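Local coordinates for protein (S)-ureidoglycine aminohydrolase (Escherichia coli, PDB 1RC6) that catalyses the manganese-dependent hydrolysis of (S)-ureidoglycine to (S)-ureidoglycolate and ammonia, a stereospecific deamination step in the anaerobic use of allantoin as a nitrogen source, at residues A[63-68]-A[126-131]; A[71-76]-A[118-123]. All coordinates share one frame; numbering follows the deposited sequence.

Contact 1: residues A[63-68]-A[126-131]; sequences LVTLHQ and DSQIFL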
ATOM      1  N   LEU A  63      -4.746   6.251  -0.863  1.00 26.51           N
ATOM      2  CA  LEU A  63      -4.746   6.491   0.561  1.00 28.96           C
ATOM      3  C   LEU A  63      -6.127   7.113   0.735  1.00 29.26           C
ATOM      4  O   LEU A  63      -6.461   8.087   0.067  1.00 30.91           O
ATOM      5  CB  LEU A  63      -3.652   7.471   0.946  1.00 42.19           C
ATOM      6  CG  LEU A  63      -3.432   7.681   2.445  1.00 50.78           C
ATOM      7  CD1 LEU A  63      -2.141   8.472   2.630  1.00 58.46           C
ATOM      8  CD2 LEU A  63      -4.611   8.427   3.074  1.00 54.19           C
ATOM      9  N   VAL A  64      -6.947   6.540   1.603  1.00 22.34           N
ATOM     10  CA  VAL A  64      -8.285   7.066   1.778  1.00 20.19           C
ATOM     11  C   VAL A  64      -8.686   7.169   3.235  1.00 23.79           C
ATOM     12  O   VAL A  64      -8.679   6.171   3.966  1.00 22.92           O
ATOM     13  CB  VAL A  64      -9.328   6.174   1.055  1.00 16.28           C
ATOM     14  CG1 VAL A  64     -10.688   6.851   1.065  1.00 11.61           C
ATOM     15  CG2 VAL A  64      -8.878   5.887  -0.371  1.00 13.34           C
ATOM     16  N   THR A  65      -9.020   8.375   3.677  1.00 34.51           N
ATOM     17  CA  THR A  65      -9.469   8.515   5.052  1.00 39.27           C
ATOM     18  C   THR A  65     -11.003   8.541   4.991  1.00 38.04           C
ATOM     19  O   THR A  65     -11.619   9.374   4.301  1.00 37.96           O
ATOM     20  CB  THR A  65      -8.936   9.801   5.730  1.00 36.47           C
ATOM     21  OG1 THR A  65      -9.738  10.911   5.331  1.00 45.62           O
ATOM     22  CG2 THR A  65      -7.486  10.050   5.339  1.00 41.06           C
ATOM     23  N   LEU A  66     -11.606   7.600   5.707  1.00 28.79           N
ATOM     24  CA  LEU A  66     -13.050   7.466   5.747  1.00 27.64           C
ATOM     25  C   LEU A  66     -13.681   8.255   6.864  1.00 27.27           C
ATOM     26  O   LEU A  66     -13.317   8.106   8.029  1.00 24.86           O
ATOM     27  CB  LEU A  66     -13.411   5.998   5.911  1.00 26.18           C
ATOM     28  CG  LEU A  66     -12.676   5.100   4.911  1.00 25.33           C
ATOM     29  CD1 LEU A  66     -12.741   3.663   5.390  1.00 21.99           C
ATOM     30  CD2 LEU A  66     -13.278   5.272   3.503  1.00 20.58           C
ATOM     31  N   HIS A  67     -14.624   9.110   6.506  1.00 31.44           N
ATOM     32  CA  HIS A  67     -15.343   9.872   7.512  1.00 32.88           C
ATOM     33  C   HIS A  67     -16.559   9.019   7.892  1.00 33.93           C
ATOM     34  O   HIS A  67     -16.634   7.843   7.509  1.00 33.52           O
ATOM     35  CB  HIS A  67     -15.740  11.230   6.936  1.00 32.24           C
ATOM     36  CG  HIS A  67     -14.565  12.115   6.664  1.00 36.38           C
ATOM     37  ND1 HIS A  67     -14.274  12.612   5.410  1.00 37.64           N
ATOM     38  CD2 HIS A  67     -13.554  12.519   7.471  1.00 35.97           C
ATOM     39  CE1 HIS A  67     -13.132  13.275   5.455  1.00 35.76           C
ATOM     40  NE2 HIS A  67     -12.675  13.232   6.694  1.00 36.48           N
ATOM     41  N   GLN A  68     -17.498   9.580   8.646  1.00 28.25           N
ATOM     42  CA  GLN A  68     -18.673   8.812   9.024  1.00 30.40           C
ATOM     43  C   GLN A  68     -19.415   8.347   7.777  1.00 31.51           C
ATOM     44  O   GLN A  68     -19.829   9.159   6.951  1.00 32.52           O
ATOM     45  CB  GLN A  68     -19.589   9.654   9.895  1.00 19.61           C
ATOM     46  CG  GLN A  68     -18.864  10.256  11.062  1.00 24.17           C
ATOM     47  CD  GLN A  68     -19.767  11.029  11.978  1.00 23.32           C
ATOM     48  OE1 GLN A  68     -20.766  11.618  11.543  1.00 26.77           O
ATOM     49  NE2 GLN A  68     -19.416  11.055  13.252  1.00 24.59           N
ATOM     50  N   ASP A 126     -12.905   8.972  12.150  1.00 51.50           N
ATOM     51  CA  ASP A 126     -12.374   8.621  10.846  1.00 47.58           C
ATOM     52  C   ASP A 126     -11.541   7.349  10.863  1.00 43.10           C
ATOM     53  O   ASP A 126     -10.757   7.110  11.779  1.00 43.71           O
ATOM     54  CB  ASP A 126     -11.528   9.772  10.281  1.00 51.71           C
ATOM     55  CG  ASP A 126     -12.369  10.958   9.840  1.00 48.98           C
ATOM     56  OD1 ASP A 126     -13.569  10.766   9.548  1.00 50.85           O
ATOM     57  OD2 ASP A 126     -11.830  12.081   9.765  1.00 45.90           O
ATOM     58  N   SER A 127     -11.731   6.527   9.841  1.00 40.86           N
ATOM     59  CA  SER A 127     -10.978   5.302   9.697  1.00 38.46           C
ATOM     60  C   SER A 127     -10.144   5.507   8.443  1.00 34.48           C
ATOM     61  O   SER A 127     -10.656   5.941   7.414  1.00 35.84           O
ATOM     62  CB  SER A 127     -11.917   4.110   9.532  1.00 50.38           C
ATOM     63  OG  SER A 127     -12.581   3.824  10.751  1.00 55.03           O
ATOM     64  N   GLN A 128      -8.851   5.216   8.527  1.00 38.95           N
ATOM     65  CA  GLN A 128      -7.973   5.413   7.385  1.00 37.13           C
ATOM     66  C   GLN A 128      -7.600   4.117   6.680  1.00 34.14           C
ATOM     67  O   GLN A 128      -7.213   3.139   7.309  1.00 34.43           O
ATOM     68  CB  GLN A 128      -6.723   6.161   7.833  1.00 38.91           C
ATOM     69  CG  GLN A 128      -5.690   6.339   6.756  1.00 42.94           C
ATOM     70  CD  GLN A 128      -4.689   7.410   7.110  1.00 44.68           C
ATOM     71  OE1 GLN A 128      -4.971   8.594   6.944  1.00 46.46           O
ATOM     72  NE2 GLN A 128      -3.517   7.005   7.613  1.00 44.24           N
ATOM     73  N   ILE A 129      -7.693   4.139   5.354  1.00 29.32           N
ATOM     74  CA  ILE A 129      -7.415   2.966   4.541  1.00 29.09           C
ATOM     75  C   ILE A 129      -6.353   3.142   3.439  1.00 28.58           C
ATOM     76  O   ILE A 129      -6.108   4.249   2.952  1.00 26.91           O
ATOM     77  CB  ILE A 129      -8.768   2.476   3.943  1.00 33.91           C
ATOM     78  CG1 ILE A 129      -8.989   1.037   4.367  1.00 37.17           C
ATOM     79  CG2 ILE A 129      -8.848   2.687   2.458  1.00 31.69           C
ATOM     80  CD1 ILE A 129      -9.193   0.911   5.873  1.00 39.38           C
ATOM     81  N   PHE A 130      -5.702   2.038   3.075  1.00 33.87           N
ATOM     82  CA  PHE A 130      -4.704   2.033   2.003  1.00 32.34           C
ATOM     83  C   PHE A 130      -5.261   1.107   0.932  1.00 31.87           C
ATOM     84  O   PHE A 130      -5.540  -0.052   1.213  1.00 31.80           O
ATOM     85  CB  PHE A 130      -3.369   1.476   2.476  1.00 29.33           C
ATOM     86  CG  PHE A 130      -2.376   1.280   1.362  1.00 29.19           C
ATOM     87  CD1 PHE A 130      -1.838   2.371   0.695  1.00 30.52           C
ATOM     88  CD2 PHE A 130      -2.025   0.008   0.942  1.00 29.19           C
ATOM     89  CE1 PHE A 130      -0.970   2.198  -0.372  1.00 30.21           C
ATOM     90  CE2 PHE A 130      -1.160  -0.184  -0.125  1.00 28.78           C
ATOM     91  CZ  PHE A 130      -0.631   0.913  -0.786  1.00 30.16           C
ATOM     92  N   LEU A 131      -5.421   1.609  -0.288  1.00 24.00           N
ATOM     93  CA  LEU A 131      -5.975   0.817  -1.382  1.00 22.78           C
ATOM     94  C   LEU A 131      -4.996   0.569  -2.491  1.00 21.76           C
ATOM     95  O   LEU A 131      -4.121   1.394  -2.745  1.00 21.87           O
ATOM     96  CB  LEU A 131      -7.201   1.501  -1.971  1.00 35.03           C
ATOM     97  CG  LEU A 131      -8.532   1.135  -1.325  1.00 37.71           C
ATOM     98  CD1 LEU A 131      -9.621   1.905  -2.031  1.00 40.72           C
ATOM     99  CD2 LEU A 131      -8.775  -0.382  -1.410  1.00 37.53           C
TER

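Contact 2: residues A[71-76]-A[118-123]; sequences GNQQGF and TFVNAQ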
ATOM      1  N   GLY A  71     -16.731   5.462   2.485  1.00 26.18           N
ATOM      2  CA  GLY A  71     -16.316   4.197   1.932  1.00 25.41           C
ATOM      3  C   GLY A  71     -16.826   4.106   0.517  1.00 25.85           C
ATOM      4  O   GLY A  71     -17.115   5.129  -0.120  1.00 24.49           O
ATOM      5  N   ASN A  72     -16.940   2.883   0.016  1.00 27.53           N
ATOM      6  CA  ASN A  72     -17.426   2.670  -1.331  1.00 30.41           C
ATOM      7  C   ASN A  72     -18.387   1.509  -1.300  1.00 31.95           C
ATOM      8  O   ASN A  72     -17.998   0.361  -1.086  1.00 32.41           O
ATOM      9  CB  ASN A  72     -16.262   2.375  -2.273  1.00 35.51           C
ATOM     10  CG  ASN A  72     -16.687   2.333  -3.721  1.00 32.02           C
ATOM     11  OD1 ASN A  72     -17.579   1.572  -4.099  1.00 32.26           O
ATOM     12  ND2 ASN A  72     -16.044   3.152  -4.546  1.00 31.07           N
ATOM     13  N   GLN A  73     -19.653   1.829  -1.501  1.00 34.98           N
ATOM     14  CA  GLN A  73     -20.714   0.843  -1.488  1.00 41.48           C
ATOM     15  C   GLN A  73     -21.015   0.372  -2.900  1.00 38.60           C
ATOM     16  O   GLN A  73     -21.780  -0.555  -3.108  1.00 42.43           O
ATOM     17  CB  GLN A  73     -21.956   1.468  -0.869  1.00 43.85           C
ATOM     18  CG  GLN A  73     -21.730   2.004   0.534  1.00 68.17           C
ATOM     19  CD  GLN A  73     -21.737   0.911   1.577  1.00 81.37           C
ATOM     20  OE1 GLN A  73     -21.030  -0.086   1.453  1.00 90.14           O
ATOM     21  NE2 GLN A  73     -22.534   1.096   2.620  1.00 90.02           N
ATOM     22  N   GLN A  74     -20.396   1.013  -3.873  1.00 32.62           N
ATOM     23  CA  GLN A  74     -20.616   0.672  -5.260  1.00 29.94           C
ATOM     24  C   GLN A  74     -19.835  -0.534  -5.741  1.00 28.60           C
ATOM     25  O   GLN A  74     -20.277  -1.233  -6.638  1.00 27.89           O
ATOM     26  CB  GLN A  74     -20.275   1.868  -6.128  1.00 43.05           C
ATOM     27  CG  GLN A  74     -20.253   1.584  -7.612  1.00 49.21           C
ATOM     28  CD  GLN A  74     -19.955   2.838  -8.415  1.00 53.54           C
ATOM     29  OE1 GLN A  74     -20.634   3.857  -8.260  1.00 57.23           O
ATOM     30  NE2 GLN A  74     -18.938   2.773  -9.274  1.00 55.20           N
ATOM     31  N   GLY A  75     -18.678  -0.786  -5.147  1.00 35.27           N
ATOM     32  CA  GLY A  75     -17.875  -1.910  -5.585  1.00 33.52           C
ATOM     33  C   GLY A  75     -16.593  -1.376  -6.195  1.00 33.80           C
ATOM     34  O   GLY A  75     -16.616  -0.749  -7.256  1.00 33.00           O
ATOM     35  N   PHE A  76     -15.473  -1.641  -5.527  1.00 48.04           N
ATOM     36  CA  PHE A  76     -14.178  -1.157  -5.963  1.00 48.84           C
ATOM     37  C   PHE A  76     -13.513  -1.871  -7.135  1.00 53.53           C
ATOM     38  O   PHE A  76     -13.088  -1.215  -8.102  1.00 50.26           O
ATOM     39  CB  PHE A  76     -13.214  -1.128  -4.773  1.00 32.22           C
ATOM     40  CG  PHE A  76     -11.818  -0.696  -5.131  1.00 28.98           C
ATOM     41  CD1 PHE A  76     -11.600   0.474  -5.852  1.00 25.60           C
ATOM     42  CD2 PHE A  76     -10.718  -1.458  -4.740  1.00 27.90           C
ATOM     43  CE1 PHE A  76     -10.303   0.883  -6.180  1.00 25.71           C
ATOM     44  CE2 PHE A  76      -9.418  -1.060  -5.060  1.00 27.00           C
ATOM     45  CZ  PHE A  76      -9.209   0.112  -5.781  1.00 26.12           C
ATOM     46  N   THR A 118     -16.454  -3.835  -1.400  1.00 29.25           N
ATOM     47  CA  THR A 118     -17.148  -2.658  -0.896  1.00 28.91           C
ATOM     48  C   THR A 118     -16.673  -2.501   0.522  1.00 29.58           C
ATOM     49  O   THR A 118     -16.260  -3.473   1.151  1.00 30.70           O
ATOM     50  CB  THR A 118     -18.679  -2.800  -0.914  1.00 31.35           C
ATOM     51  OG1 THR A 118     -19.058  -4.048  -0.324  1.00 27.70           O
ATOM     52  CG2 THR A 118     -19.203  -2.711  -2.348  1.00 30.79           C
ATOM     53  N   PHE A 119     -16.692  -1.276   1.024  1.00 27.31           N
ATOM     54  CA  PHE A 119     -16.227  -1.049   2.378  1.00 27.16           C
ATOM     55  C   PHE A 119     -16.759   0.257   2.892  1.00 26.04           C
ATOM     56  O   PHE A 119     -17.017   1.177   2.129  1.00 28.97           O
ATOM     57  CB  PHE A 119     -14.699  -1.038   2.435  1.00 19.75           C
ATOM     58  CG  PHE A 119     -14.075  -0.159   1.411  1.00 18.77           C
ATOM     59  CD1 PHE A 119     -13.559  -0.697   0.231  1.00 19.45           C
ATOM     60  CD2 PHE A 119     -14.058   1.220   1.586  1.00 18.23           C
ATOM     61  CE1 PHE A 119     -13.037   0.133  -0.764  1.00 17.36           C
ATOM     62  CE2 PHE A 119     -13.542   2.060   0.600  1.00 17.12           C
ATOM     63  CZ  PHE A 119     -13.029   1.516  -0.580  1.00 19.34           C
ATOM     64  N   VAL A 120     -16.928   0.327   4.199  1.00 18.31           N
ATOM     65  CA  VAL A 120     -17.451   1.507   4.825  1.00 24.49           C
ATOM     66  C   VAL A 120     -16.882   1.620   6.207  1.00 23.11           C
ATOM     67  O   VAL A 120     -16.538   0.627   6.847  1.00 22.88           O
ATOM     68  CB  VAL A 120     -18.988   1.455   4.941  1.00 32.55           C
ATOM     69  CG1 VAL A 120     -19.489   2.591   5.824  1.00 35.44           C
ATOM     70  CG2 VAL A 120     -19.600   1.589   3.581  1.00 36.49           C
ATOM     71  N   ASN A 121     -16.777   2.857   6.656  1.00 32.60           N
ATOM     72  CA  ASN A 121     -16.284   3.126   7.978  1.00 34.94           C
ATOM     73  C   ASN A 121     -17.264   2.464   8.932  1.00 37.93           C
ATOM     74  O   ASN A 121     -18.481   2.575   8.760  1.00 37.62           O
ATOM     75  CB  ASN A 121     -16.265   4.615   8.226  1.00 26.42           C
ATOM     76  CG  ASN A 121     -15.433   4.967   9.401  1.00 26.29           C
ATOM     77  OD1 ASN A 121     -15.061   4.103  10.192  1.00 23.82           O
ATOM     78  ND2 ASN A 121     -15.133   6.244   9.544  1.00 31.08           N
ATOM     79  N   ALA A 122     -16.737   1.776   9.935  1.00 45.97           N
ATOM     80  CA  ALA A 122     -17.583   1.078  10.893  1.00 47.59           C
ATOM     81  C   ALA A 122     -17.620   1.781  12.238  1.00 49.21           C
ATOM     82  O   ALA A 122     -18.253   1.297  13.178  1.00 50.02           O
ATOM     83  CB  ALA A 122     -17.105  -0.348  11.064  1.00 40.16           C
ATOM     84  N   GLN A 123     -16.952   2.925  12.336  1.00 31.07           N
ATOM     85  CA  GLN A 123     -16.946   3.659  13.589  1.00 32.95           C
ATOM     86  C   GLN A 123     -17.321   5.119  13.406  1.00 36.50           C
ATOM     87  O   GLN A 123     -17.544   5.571  12.295  1.00 34.93           O
ATOM     88  CB  GLN A 123     -15.585   3.530  14.264  1.00 36.11           C
ATOM     89  CG  GLN A 123     -14.444   4.235  13.572  1.00 35.06           C
ATOM     90  CD  GLN A 123     -13.116   3.963  14.265  1.00 35.79           C
ATOM     91  OE1 GLN A 123     -12.175   4.755  14.173  1.00 34.96           O
ATOM     92  NE2 GLN A 123     -13.035   2.829  14.962  1.00 34.27           N
TER

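Contact 1: residues A[63-68]-A[126-131]
Val64 and Leu66 pair with Ile129 and Ser127 in an antiparallel sheet of the cupin beta-barrel (jelly roll). Strands 63-67 and 127-131 run at 155° to each other, with axes 4.4 Å apart at their closest. Two hydrogen-bonded pairs join them. Val64 N donates to Ile129 O at 2.8 Å and Ile129 N returns to Val64 O, both bonds close to straight. Leu66 N gives to Ser127 O, and Ser127 N gives back to Leu66 O at 2.9 Å.

Val64, Leu66, Ser127 and Ile129 lie on one face, which is buried. Here Val64 CB meets the CG2 branch of Ile129 at 3.8 Å. Leu66 CD1 packs more loosely against Ile129 CB, 4.4 Å away. Ser127 OG turns away from Leu66 to a hydrogen bond with Asn121.

Leu63, Thr65 and Gln128 share the other face. Gln128 carries CG anti to its backbone N (chi1 176°) and stays extended through CD, which brings its amide across to the neighbouring strand. OE1 then lies near two methyl groups, Thr65 CG2 at 3.3 Å and Leu63 CD2 at 3.9 Å. These are packing contacts, not polar bonds. At the outer end Asp126 and His67 lie close together, but the details of their contact are doubtful.

Strand 46-49 flanks 63-67 on its far edge, and strand 81-89 pairs with 127-131 through Gln128. Ile92 of strand 91-96 packs on Leu66, Ser127 and Ile129.

Contact 2: residues A[71-76]-A[118-123]
Asn72 and Phe119 form the tight part of this contact, where the loop after strand 60-67 pairs briefly with strand 118-121. Asn72 N donates to Phe119 O at 2.7 Å, and Phe119 N returns to Asn72 O at 3.0 Å. Phe119 holds CG between its backbone N and carbonyl carbon (chi1 49°), which swings the ring back toward the loop. Asn72 CB lies over one ring face, 4.2 Å from the centroid of the Phe119 ring, as a CH-pi contact. Phe76 CB reaches Phe119 CE1 obliquely. A smaller alanine here would probably leave Asn72 CB and Phe76 CB without their aromatic partner and open a gap beneath the loop.

There is no room for a side chain at Gly71: a CB would run into Phe119 O and Val120 CA. Asn72 OD1 accepts from Gly75 N at 2.8 Å in an Asx motif, with a weak second bond from Gln74 N. This grips the turn from within. The Thr118 CG2 methyl is set against Gly75 N and Gln73 O, 3.4 Å from each.

The outer side is looser. The exposed Gln73 side chain lies near Val120, in an arrangement doubtful in detail. Gln74 lies out in solvent.

Strand 91-96 pairs with the far edge of 118-121. Phe42 of strand 42-43 covers Asn72, Phe76 and Phe119, while Leu131 of strand 127-135 packs on both phenylalanines.

How the contacts relate
From the N terminus, the chain passes along 63-68, turns a corner and enters 71-76. It then runs through strands 81-89, 91-96, 99-104 and 107-111 before reaching 118-123, where contact 2 closes the inner loop. Only a short connection leads on to 126-131, where contact 1 closes the outer one. Contact 2 therefore sits within the span of contact 1, and the two do not cross. Their centres are 10 Å apart. Besides its bond to Ser127, Asn121 of contact 2 joins them through a probable hydrogen bond from ND2 to His67 O, and Leu66 packs on Gly71. Together they tie the six-stranded sheet of the N-terminal cupin domain to its three-stranded sheet.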